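Side-chain contacts in phosphatidylinositol-specific phospholipase C (Listeria monocytogenes, PDB 2PLC), which belongs to the phosphatidylinositol-specific phospholipase C family and folds as a single-chain alpha/beta barrel of the TIM-barrel type: residues S49-L54 with L93-K98; T88-L93 with N124-Y129; V199-Q204 with F213-S218. All coordinates share one frame; numbering follows the deposited sequence.

Interaction 1 of 3, residues S49-L54 with L93-K98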
loop_
_atom_site.group_PDB
_atom_site.type_symbol
_atom_site.label_atom_id
_atom_site.label_comp_id
_atom_site.label_asym_id
_atom_site.label_seq_id
_atom_site.Cartn_x
_atom_site.Cartn_y
_atom_site.Cartn_z
ATOM N N SER A 49 7.005 9.100 -9.363
ATOM C CA SER A 49 5.597 9.467 -9.457
ATOM C C SER A 49 4.791 8.179 -9.310
ATOM O O SER A 49 5.354 7.079 -9.387
ATOM C CB SER A 49 5.280 10.137 -10.802
ATOM O OG SER A 49 5.421 9.230 -11.877
ATOM N N LEU A 50 3.483 8.315 -9.109
ATOM C CA LEU A 50 2.604 7.162 -8.936
ATOM C C LEU A 50 2.784 6.151 -10.048
ATOM O O LEU A 50 3.017 4.974 -9.799
ATOM C CB LEU A 50 1.138 7.610 -8.887
ATOM C CG LEU A 50 0.043 6.541 -8.825
ATOM C CD1 LEU A 50 0.281 5.576 -7.676
ATOM C CD2 LEU A 50 -1.294 7.222 -8.659
ATOM N N TYR A 51 2.757 6.639 -11.278
ATOM C CA TYR A 51 2.892 5.769 -12.428
ATOM C C TYR A 51 4.240 5.058 -12.495
ATOM O O TYR A 51 4.314 3.892 -12.888
ATOM C CB TYR A 51 2.630 6.552 -13.708
ATOM C CG TYR A 51 2.521 5.638 -14.891
ATOM C CD1 TYR A 51 1.411 4.804 -15.043
ATOM C CD2 TYR A 51 3.573 5.525 -15.802
ATOM C CE1 TYR A 51 1.351 3.860 -16.075
ATOM C CE2 TYR A 51 3.533 4.587 -16.839
ATOM C CZ TYR A 51 2.421 3.752 -16.972
ATOM O OH TYR A 51 2.390 2.797 -17.987
ATOM N N GLN A 52 5.305 5.755 -12.112
ATOM C CA GLN A 52 6.635 5.158 -12.132
ATOM C C GLN A 52 6.742 4.040 -11.102
ATOM O O GLN A 52 7.405 3.031 -11.343
ATOM C CB GLN A 52 7.702 6.208 -11.851
ATOM C CG GLN A 52 7.734 7.333 -12.847
ATOM C CD GLN A 52 8.909 8.248 -12.624
ATOM O OE1 GLN A 52 9.695 8.492 -13.536
ATOM N NE2 GLN A 52 9.051 8.750 -11.400
ATOM N N GLN A 53 6.105 4.241 -9.950
ATOM C CA GLN A 53 6.116 3.260 -8.868
ATOM C C GLN A 53 5.434 1.964 -9.299
ATOM O O GLN A 53 5.925 0.870 -9.016
ATOM C CB GLN A 53 5.410 3.821 -7.638
ATOM C CG GLN A 53 6.122 4.986 -6.974
ATOM C CD GLN A 53 5.343 5.531 -5.795
ATOM O OE1 GLN A 53 4.700 4.775 -5.064
ATOM N NE2 GLN A 53 5.381 6.849 -5.610
ATOM N N LEU A 54 4.315 2.094 -10.005
ATOM C CA LEU A 54 3.583 0.927 -10.484
ATOM C C LEU A 54 4.438 0.146 -11.478
ATOM O O LEU A 54 4.560 -1.070 -11.368
ATOM C CB LEU A 54 2.251 1.344 -11.112
ATOM C CG LEU A 54 1.246 2.012 -10.165
ATOM C CD1 LEU A 54 -0.045 2.334 -10.908
ATOM C CD2 LEU A 54 0.965 1.108 -8.977
ATOM N N LEU A 93 -3.884 -0.766 -14.824
ATOM C CA LEU A 93 -4.564 -2.057 -14.761
ATOM C C LEU A 93 -5.178 -2.463 -16.095
ATOM O O LEU A 93 -5.444 -3.644 -16.329
ATOM C CB LEU A 93 -5.647 -2.031 -13.688
ATOM C CG LEU A 93 -5.118 -1.991 -12.261
ATOM C CD1 LEU A 93 -6.264 -1.827 -11.289
ATOM C CD2 LEU A 93 -4.331 -3.261 -11.982
ATOM N N LYS A 94 -5.418 -1.475 -16.953
ATOM C CA LYS A 94 -5.994 -1.702 -18.273
ATOM C C LYS A 94 -4.899 -2.215 -19.204
ATOM O O LYS A 94 -5.125 -3.107 -20.021
ATOM C CB LYS A 94 -6.578 -0.393 -18.815
ATOM C CG LYS A 94 -7.294 -0.518 -20.151
ATOM C CD LYS A 94 -7.781 0.834 -20.674
ATOM C CE LYS A 94 -8.849 1.448 -19.772
ATOM N NZ LYS A 94 -9.403 2.719 -20.334
ATOM N N LYS A 95 -3.703 -1.662 -19.039
ATOM C CA LYS A 95 -2.542 -2.016 -19.848
ATOM C C LYS A 95 -1.929 -3.354 -19.400
ATOM O O LYS A 95 -1.440 -4.131 -20.221
ATOM C CB LYS A 95 -1.506 -0.895 -19.746
ATOM C CG LYS A 95 -0.628 -0.709 -20.974
ATOM C CD LYS A 95 0.813 -0.420 -20.570
ATOM C CE LYS A 95 0.889 0.677 -19.522
ATOM N NZ LYS A 95 1.975 0.396 -18.541
ATOM N N ASN A 96 -1.955 -3.604 -18.092
ATOM C CA ASN A 96 -1.419 -4.834 -17.503
ATOM C C ASN A 96 -2.554 -5.423 -16.663
ATOM O O ASN A 96 -2.538 -5.339 -15.436
ATOM C CB ASN A 96 -0.223 -4.498 -16.613
ATOM C CG ASN A 96 0.720 -3.513 -17.267
ATOM O OD1 ASN A 96 1.577 -3.889 -18.063
ATOM N ND2 ASN A 96 0.545 -2.234 -16.955
ATOM N N PRO A 97 -3.534 -6.063 -17.329
ATOM C CA PRO A 97 -4.731 -6.690 -16.759
ATOM C C PRO A 97 -4.626 -7.865 -15.782
ATOM O O PRO A 97 -5.645 -8.296 -15.243
ATOM C CB PRO A 97 -5.531 -7.060 -18.004
ATOM C CG PRO A 97 -4.463 -7.433 -18.962
ATOM C CD PRO A 97 -3.463 -6.324 -18.779
ATOM N N LYS A 98 -3.428 -8.394 -15.554
ATOM C CA LYS A 98 -3.291 -9.511 -14.621
ATOM C C LYS A 98 -2.767 -9.084 -13.253
ATOM O O LYS A 98 -2.753 -9.878 -12.314
ATOM C CB LYS A 98 -2.408 -10.616 -15.210
ATOM C CG LYS A 98 -3.035 -11.386 -16.372
ATOM C CD LYS A 98 -4.265 -12.165 -15.930
ATOM C CE LYS A 98 -4.883 -12.936 -17.087
ATOM N NZ LYS A 98 -6.095 -13.689 -16.660
#
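With chi1 at -170°, Tyr51 sets its CG beside its own carbonyl carbon, and the ring runs out from the helix toward Lys95. The lysine answers with a bent chain: chi1 leaves it extended at first, but chi2 (-140°) and chi4 (143°) both stand off the staggered positions, and NZ is curled back to the phenol. The two side chains cross at about a right angle, the ammonium arriving at the edge of the Tyr51 ring, near its plane. Lys95 NZ donates to Tyr51 OH at 2.5 Å, a very short bond, and Lys95 CE lies 3.0 Å from the same Tyr51 OH. That crowding, with the unrelaxed torsions, makes the exact length doubtful for an exposed lysine. Just 72 Å² is buried here, so this is a surface bridge beside a much deeper junction. The helices concerned, 50-55 and 82-95, belong to the outer layer of the alpha/beta barrel; farther along the same pair of helices Leu50 packs on Val85, Thr88 and Ile89, and nearer the bridge Leu54 packs on Phe92. Glu55, one turn after Tyr51, makes a long, weak ion pair with Lys95 NZ; its charge may favour the lysine staying over this side. At the end of helix 82-95, Asn96 is the first residue to leave helical geometry; its ND2 bonds back to Phe92 O and its OD1 takes Gln5 NE2, which holds the amide at both ends.

Interaction 2 of 3, residues T88-L93 with N124-Y129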
loop_
_atom_site.group_PDB
_atom_site.type_symbol
_atom_site.label_atom_id
_atom_site.label_comp_id
_atom_site.label_asym_id
_atom_site.label_seq_id
_atom_site.Cartn_x
_atom_site.Cartn_y
_atom_site.Cartn_z
ATOM N N THR A 88 -5.007 7.067 -13.172
ATOM C CA THR A 88 -3.673 6.522 -13.342
ATOM C C THR A 88 -3.674 5.031 -13.022
ATOM O O THR A 88 -3.192 4.229 -13.817
ATOM C CB THR A 88 -2.654 7.244 -12.437
ATOM O OG1 THR A 88 -2.613 8.638 -12.773
ATOM C CG2 THR A 88 -1.262 6.644 -12.614
ATOM N N ILE A 89 -4.227 4.665 -11.865
ATOM C CA ILE A 89 -4.288 3.264 -11.436
ATOM C C ILE A 89 -5.031 2.431 -12.475
ATOM O O ILE A 89 -4.580 1.362 -12.887
ATOM C CB ILE A 89 -5.058 3.098 -10.113
ATOM C CG1 ILE A 89 -4.523 4.044 -9.042
ATOM C CG2 ILE A 89 -4.972 1.659 -9.648
ATOM C CD1 ILE A 89 -3.051 3.930 -8.820
ATOM N N THR A 90 -6.187 2.943 -12.871
ATOM C CA THR A 90 -7.051 2.307 -13.851
ATOM C C THR A 90 -6.379 2.114 -15.211
ATOM O O THR A 90 -6.517 1.057 -15.823
ATOM C CB THR A 90 -8.346 3.103 -13.973
ATOM O OG1 THR A 90 -9.116 2.895 -12.786
ATOM C CG2 THR A 90 -9.143 2.671 -15.163
ATOM N N GLN A 91 -5.637 3.117 -15.673
ATOM C CA GLN A 91 -4.938 3.012 -16.949
ATOM C C GLN A 91 -3.859 1.939 -16.880
ATOM O O GLN A 91 -3.607 1.237 -17.862
ATOM C CB GLN A 91 -4.321 4.354 -17.350
ATOM C CG GLN A 91 -5.328 5.357 -17.895
ATOM C CD GLN A 91 -6.086 4.831 -19.107
ATOM O OE1 GLN A 91 -5.512 4.651 -20.184
ATOM N NE2 GLN A 91 -7.379 4.576 -18.935
ATOM N N PHE A 92 -3.229 1.809 -15.714
ATOM C CA PHE A 92 -2.182 0.816 -15.516
ATOM C C PHE A 92 -2.775 -0.588 -15.538
ATOM O O PHE A 92 -2.222 -1.494 -16.160
ATOM C CB PHE A 92 -1.464 1.045 -14.187
ATOM C CG PHE A 92 -0.420 0.012 -13.886
ATOM C CD1 PHE A 92 0.825 0.072 -14.495
ATOM C CD2 PHE A 92 -0.692 -1.044 -13.022
ATOM C CE1 PHE A 92 1.785 -0.902 -14.252
ATOM C CE2 PHE A 92 0.263 -2.029 -12.772
ATOM C CZ PHE A 92 1.502 -1.956 -13.391
ATOM N N LEU A 93 -3.884 -0.766 -14.824
ATOM C CA LEU A 93 -4.564 -2.057 -14.761
ATOM C C LEU A 93 -5.178 -2.463 -16.095
ATOM O O LEU A 93 -5.444 -3.644 -16.329
ATOM C CB LEU A 93 -5.647 -2.031 -13.688
ATOM C CG LEU A 93 -5.118 -1.991 -12.261
ATOM C CD1 LEU A 93 -6.264 -1.827 -11.289
ATOM C CD2 LEU A 93 -4.331 -3.261 -11.982
ATOM N N ASN A 124 -17.673 4.666 -7.707
ATOM C CA ASN A 124 -18.710 4.038 -8.523
ATOM C C ASN A 124 -18.449 4.146 -10.026
ATOM O O ASN A 124 -18.891 3.300 -10.805
ATOM C CB ASN A 124 -20.075 4.636 -8.183
ATOM C CG ASN A 124 -21.216 3.846 -8.775
ATOM O OD1 ASN A 124 -21.267 2.617 -8.658
ATOM N ND2 ASN A 124 -22.140 4.543 -9.421
ATOM N N ILE A 125 -17.739 5.193 -10.429
ATOM C CA ILE A 125 -17.397 5.407 -11.831
ATOM C C ILE A 125 -16.407 4.341 -12.305
ATOM O O ILE A 125 -16.415 3.937 -13.469
ATOM C CB ILE A 125 -16.772 6.818 -12.030
ATOM C CG1 ILE A 125 -17.815 7.887 -11.729
ATOM C CG2 ILE A 125 -16.235 6.994 -13.429
ATOM C CD1 ILE A 125 -19.157 7.618 -12.383
ATOM N N TYR A 126 -15.571 3.878 -11.382
ATOM C CA TYR A 126 -14.553 2.878 -11.683
ATOM C C TYR A 126 -14.824 1.536 -11.014
ATOM O O TYR A 126 -13.901 0.747 -10.823
ATOM C CB TYR A 126 -13.185 3.397 -11.236
ATOM C CG TYR A 126 -12.733 4.639 -11.965
ATOM C CD1 TYR A 126 -12.201 4.556 -13.251
ATOM C CD2 TYR A 126 -12.822 5.895 -11.367
ATOM C CE1 TYR A 126 -11.764 5.689 -13.923
ATOM C CE2 TYR A 126 -12.387 7.037 -12.032
ATOM C CZ TYR A 126 -11.857 6.921 -13.307
ATOM O OH TYR A 126 -11.395 8.031 -13.968
ATOM N N LYS A 127 -16.089 1.257 -10.711
ATOM C CA LYS A 127 -16.467 0.014 -10.041
ATOM C C LYS A 127 -15.995 -1.284 -10.707
ATOM O O LYS A 127 -15.770 -2.285 -10.024
ATOM C CB LYS A 127 -17.975 -0.028 -9.783
ATOM C CG LYS A 127 -18.837 -0.021 -11.024
ATOM C CD LYS A 127 -20.308 0.010 -10.641
ATOM C CE LYS A 127 -21.193 -0.153 -11.861
ATOM N NZ LYS A 127 -20.955 -1.458 -12.546
ATOM N N ASP A 128 -15.810 -1.267 -12.024
ATOM C CA ASP A 128 -15.345 -2.461 -12.728
ATOM C C ASP A 128 -13.887 -2.781 -12.410
ATOM O O ASP A 128 -13.396 -3.859 -12.750
ATOM C CB ASP A 128 -15.529 -2.313 -14.243
ATOM C CG ASP A 128 -16.988 -2.375 -14.667
ATOM O OD1 ASP A 128 -17.779 -3.094 -14.017
ATOM O OD2 ASP A 128 -17.341 -1.710 -15.662
ATOM N N TYR A 129 -13.199 -1.840 -11.762
ATOM C CA TYR A 129 -11.796 -2.022 -11.395
ATOM C C TYR A 129 -11.621 -2.269 -9.902
ATOM O O TYR A 129 -10.497 -2.304 -9.400
ATOM C CB TYR A 129 -10.959 -0.818 -11.828
ATOM C CG TYR A 129 -10.818 -0.681 -13.327
ATOM C CD1 TYR A 129 -9.815 -1.363 -14.013
ATOM C CD2 TYR A 129 -11.687 0.131 -14.057
ATOM C CE1 TYR A 129 -9.678 -1.242 -15.394
ATOM C CE2 TYR A 129 -11.561 0.260 -15.441
ATOM C CZ TYR A 129 -10.550 -0.429 -16.101
ATOM O OH TYR A 129 -10.399 -0.285 -17.462
#
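Thr90 OG1 sits between a backbone carbonyl and two tyrosines: it hydrogen-bonds to Leu86 O one turn back in its own helix, while Tyr126 CD1 lies 3.5 Å from Thr90 OG1 and Tyr129 CD2 4.0 Å from it. That hydroxyl stands beside the backbone N (chi1 -72°), which turns the methyl, CG2, onto the Tyr129 ring. The result is a CH-pi contact: Thr90 CG2 is 3.6 Å from the centroid of the Tyr129 ring, 19° off its normal and shifted slightly toward the CE2 side, where the gap from Thr90 CG2 to Tyr129 CE2 closes to 3.4 Å. Leu93, one turn further on, adds its CB at 4.2 Å from Tyr129 CD1. One carbonyl does two things here: Tyr126 O closes the 3-10 turn 127-129 by accepting from Tyr129 N at 2.8 Å, and it lies in the plane of the Tyr129 ring at its edge. Tyr129 also pairs through its backbone with Ile152, and Leu93 packs on Ile152 too. Helix 82-95 is thus covered on this side by the turn that leads from helix 114-125 back into the alpha/beta barrel.

Interaction 3 of 3, residues V199-Q204 with F213-S218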
loop_
_atom_site.group_PDB
_atom_site.type_symbol
_atom_site.label_atom_id
_atom_site.label_comp_id
_atom_site.label_asym_id
_atom_site.label_seq_id
_atom_site.Cartn_x
_atom_site.Cartn_y
_atom_site.Cartn_z
ATOM N N VAL A 199 11.723 -7.094 11.243
ATOM C CA VAL A 199 12.131 -8.500 11.162
ATOM C C VAL A 199 11.136 -9.446 11.845
ATOM O O VAL A 199 10.766 -10.483 11.285
ATOM C CB VAL A 199 13.545 -8.699 11.770
ATOM C CG1 VAL A 199 13.872 -10.167 11.903
ATOM C CG2 VAL A 199 14.587 -8.039 10.883
ATOM N N GLN A 200 10.693 -9.081 13.045
ATOM C CA GLN A 200 9.736 -9.899 13.785
ATOM C C GLN A 200 8.409 -10.051 13.041
ATOM O O GLN A 200 7.849 -11.144 12.980
ATOM C CB GLN A 200 9.498 -9.308 15.174
ATOM C CG GLN A 200 10.685 -9.451 16.104
ATOM C CD GLN A 200 10.470 -8.771 17.440
ATOM O OE1 GLN A 200 9.362 -8.333 17.756
ATOM N NE2 GLN A 200 11.538 -8.670 18.233
ATOM N N THR A 201 7.927 -8.956 12.454
ATOM C CA THR A 201 6.666 -8.954 11.714
ATOM C C THR A 201 6.764 -9.749 10.420
ATOM O O THR A 201 5.803 -10.395 10.009
ATOM C CB THR A 201 6.212 -7.516 11.423
ATOM O OG1 THR A 201 6.140 -6.805 12.662
ATOM C CG2 THR A 201 4.835 -7.497 10.761
ATOM N N ALA A 202 7.936 -9.715 9.792
ATOM C CA ALA A 202 8.165 -10.455 8.558
ATOM C C ALA A 202 8.212 -11.940 8.897
ATOM O O ALA A 202 7.731 -12.777 8.136
ATOM C CB ALA A 202 9.472 -10.032 7.934
ATOM N N TYR A 203 8.808 -12.248 10.046
ATOM C CA TYR A 203 8.923 -13.619 10.515
ATOM C C TYR A 203 7.533 -14.214 10.760
ATOM O O TYR A 203 7.225 -15.304 10.280
ATOM C CB TYR A 203 9.779 -13.666 11.785
ATOM C CG TYR A 203 9.697 -14.968 12.555
ATOM C CD1 TYR A 203 10.246 -16.150 12.042
ATOM C CD2 TYR A 203 9.053 -15.021 13.791
ATOM C CE1 TYR A 203 10.147 -17.353 12.747
ATOM C CE2 TYR A 203 8.949 -16.211 14.501
ATOM C CZ TYR A 203 9.494 -17.373 13.976
ATOM O OH TYR A 203 9.354 -18.547 14.681
ATOM N N GLN A 204 6.690 -13.481 11.482
ATOM C CA GLN A 204 5.335 -13.935 11.778
ATOM C C GLN A 204 4.486 -14.077 10.515
ATOM O O GLN A 204 3.671 -14.997 10.402
ATOM C CB GLN A 204 4.654 -12.979 12.757
ATOM C CG GLN A 204 5.359 -12.887 14.093
ATOM C CD GLN A 204 4.395 -12.833 15.263
ATOM O OE1 GLN A 204 4.047 -13.866 15.846
ATOM N NE2 GLN A 204 3.962 -11.625 15.620
ATOM N N PHE A 213 -0.377 -8.869 6.306
ATOM C CA PHE A 213 0.588 -8.166 7.143
ATOM C C PHE A 213 1.080 -6.890 6.463
ATOM O O PHE A 213 1.641 -6.941 5.365
ATOM C CB PHE A 213 1.785 -9.064 7.457
ATOM C CG PHE A 213 1.511 -10.103 8.511
ATOM C CD1 PHE A 213 0.738 -11.222 8.222
ATOM C CD2 PHE A 213 2.042 -9.969 9.789
ATOM C CE1 PHE A 213 0.498 -12.193 9.194
ATOM C CE2 PHE A 213 1.809 -10.933 10.765
ATOM C CZ PHE A 213 1.035 -12.046 10.467
ATOM N N LEU A 214 0.806 -5.748 7.092
ATOM C CA LEU A 214 1.243 -4.452 6.583
ATOM C C LEU A 214 2.456 -4.081 7.435
ATOM O O LEU A 214 2.322 -3.617 8.562
ATOM C CB LEU A 214 0.131 -3.404 6.726
ATOM C CG LEU A 214 -1.118 -3.441 5.829
ATOM C CD1 LEU A 214 -0.726 -3.218 4.396
ATOM C CD2 LEU A 214 -1.879 -4.746 5.963
ATOM N N ASN A 215 3.640 -4.323 6.891
ATOM C CA ASN A 215 4.898 -4.074 7.586
ATOM C C ASN A 215 5.564 -2.751 7.163
ATOM O O ASN A 215 6.239 -2.688 6.139
ATOM C CB ASN A 215 5.829 -5.259 7.295
ATOM C CG ASN A 215 6.937 -5.419 8.314
ATOM O OD1 ASN A 215 7.119 -4.590 9.209
ATOM N ND2 ASN A 215 7.687 -6.505 8.186
ATOM N N HIS A 216 5.384 -1.702 7.963
ATOM C CA HIS A 216 5.974 -0.398 7.663
ATOM C C HIS A 216 7.460 -0.271 7.965
ATOM O O HIS A 216 7.887 -0.396 9.114
ATOM C CB HIS A 216 5.233 0.715 8.405
ATOM C CG HIS A 216 3.873 1.002 7.852
ATOM N ND1 HIS A 216 2.745 0.332 8.271
ATOM C CD2 HIS A 216 3.464 1.864 6.892
ATOM C CE1 HIS A 216 1.700 0.769 7.590
ATOM N NE2 HIS A 216 2.109 1.699 6.747
ATOM N N ILE A 217 8.243 -0.019 6.925
ATOM C CA ILE A 217 9.677 0.186 7.068
ATOM C C ILE A 217 9.873 1.682 7.413
ATOM O O ILE A 217 10.851 2.067 8.057
ATOM C CB ILE A 217 10.418 -0.108 5.735
ATOM C CG1 ILE A 217 9.992 -1.460 5.158
ATOM C CG2 ILE A 217 11.920 -0.035 5.929
ATOM C CD1 ILE A 217 10.382 -2.636 5.978
ATOM N N SER A 218 8.905 2.506 7.008
ATOM C CA SER A 218 8.921 3.952 7.222
ATOM C C SER A 218 8.802 4.449 8.669
ATOM O O SER A 218 8.215 3.786 9.525
ATOM C CB SER A 218 7.819 4.594 6.378
ATOM O OG SER A 218 6.578 3.939 6.590
#
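Two flat groups on strand 213-216 face the helix, the Asn215 amide and the Phe213 ring, their planes inclined about 64° to each other. One face of the amide is covered by Thr201: its CG2 lies almost straight above Asn215 CG at 3.8 Å, and its CB is 3.7 Å from Asn215 ND2. The two side chains slide past each other in opposite directions. Asn215 is extended for this, with chi1 at -159° placing CG beside the carbonyl carbon, and its ND2 reaches in far enough to lie 3.6 Å from Ala202 N. ND2 donates to Ile198 O of the same helix, so the buried strand residue is bonded directly to the helix backbone. Thr201 OG1 is turned to its own helix and bonds to Glu197 O, leaving the methyl to do the packing. This is the second half of a beta-alpha-beta crossover: strand 180-183 leads into helix 191-207, which returns antiparallel to strand 212-216 with the short axes 8.9 Å apart and their directions at 161°. The strand lies in the parallel sheet between 180-183 and 253-257; Leu214 points to the far side of it and meets Ile254 and Ile256. Phe213, two residues before Asn215, covers the next turn of the helix. Its CD2 is 3.9 Å from Thr201 CG2 and 3.8 Å from Thr201 O, while its CE2 lies 4.0 Å from Gln204 CB; the rest of the Gln204 side chain leads away toward the surface. Ala202 mainly faces the neighbouring helix 226-246, where it packs on Phe240, but its CB still touches Asn215 ND2.

How the interactions relate
Interactions 1 and 2 are two sides of helix 82-95: they share Leu93, their centres lie 11 Å apart, and their segments interleave in the sequence. The two touch directly, Lys94 CE lying 3.3 Å from Tyr129 OH and Leu50 CD2 3.7 Å from Ile89 CD1, so helix 82-95 is flanked by helix 50-55 and by the turn after helix 114-125. Interaction 3 comes later in sequence, on the opposite side of the chain's centre. Its centre is about 25 Å from that of interaction 1 and 29 Å from that of interaction 2, nearest atoms about 12 and 15 Å apart, and it joins a helix to a strand of the sheet, whereas the other two lie round one helix.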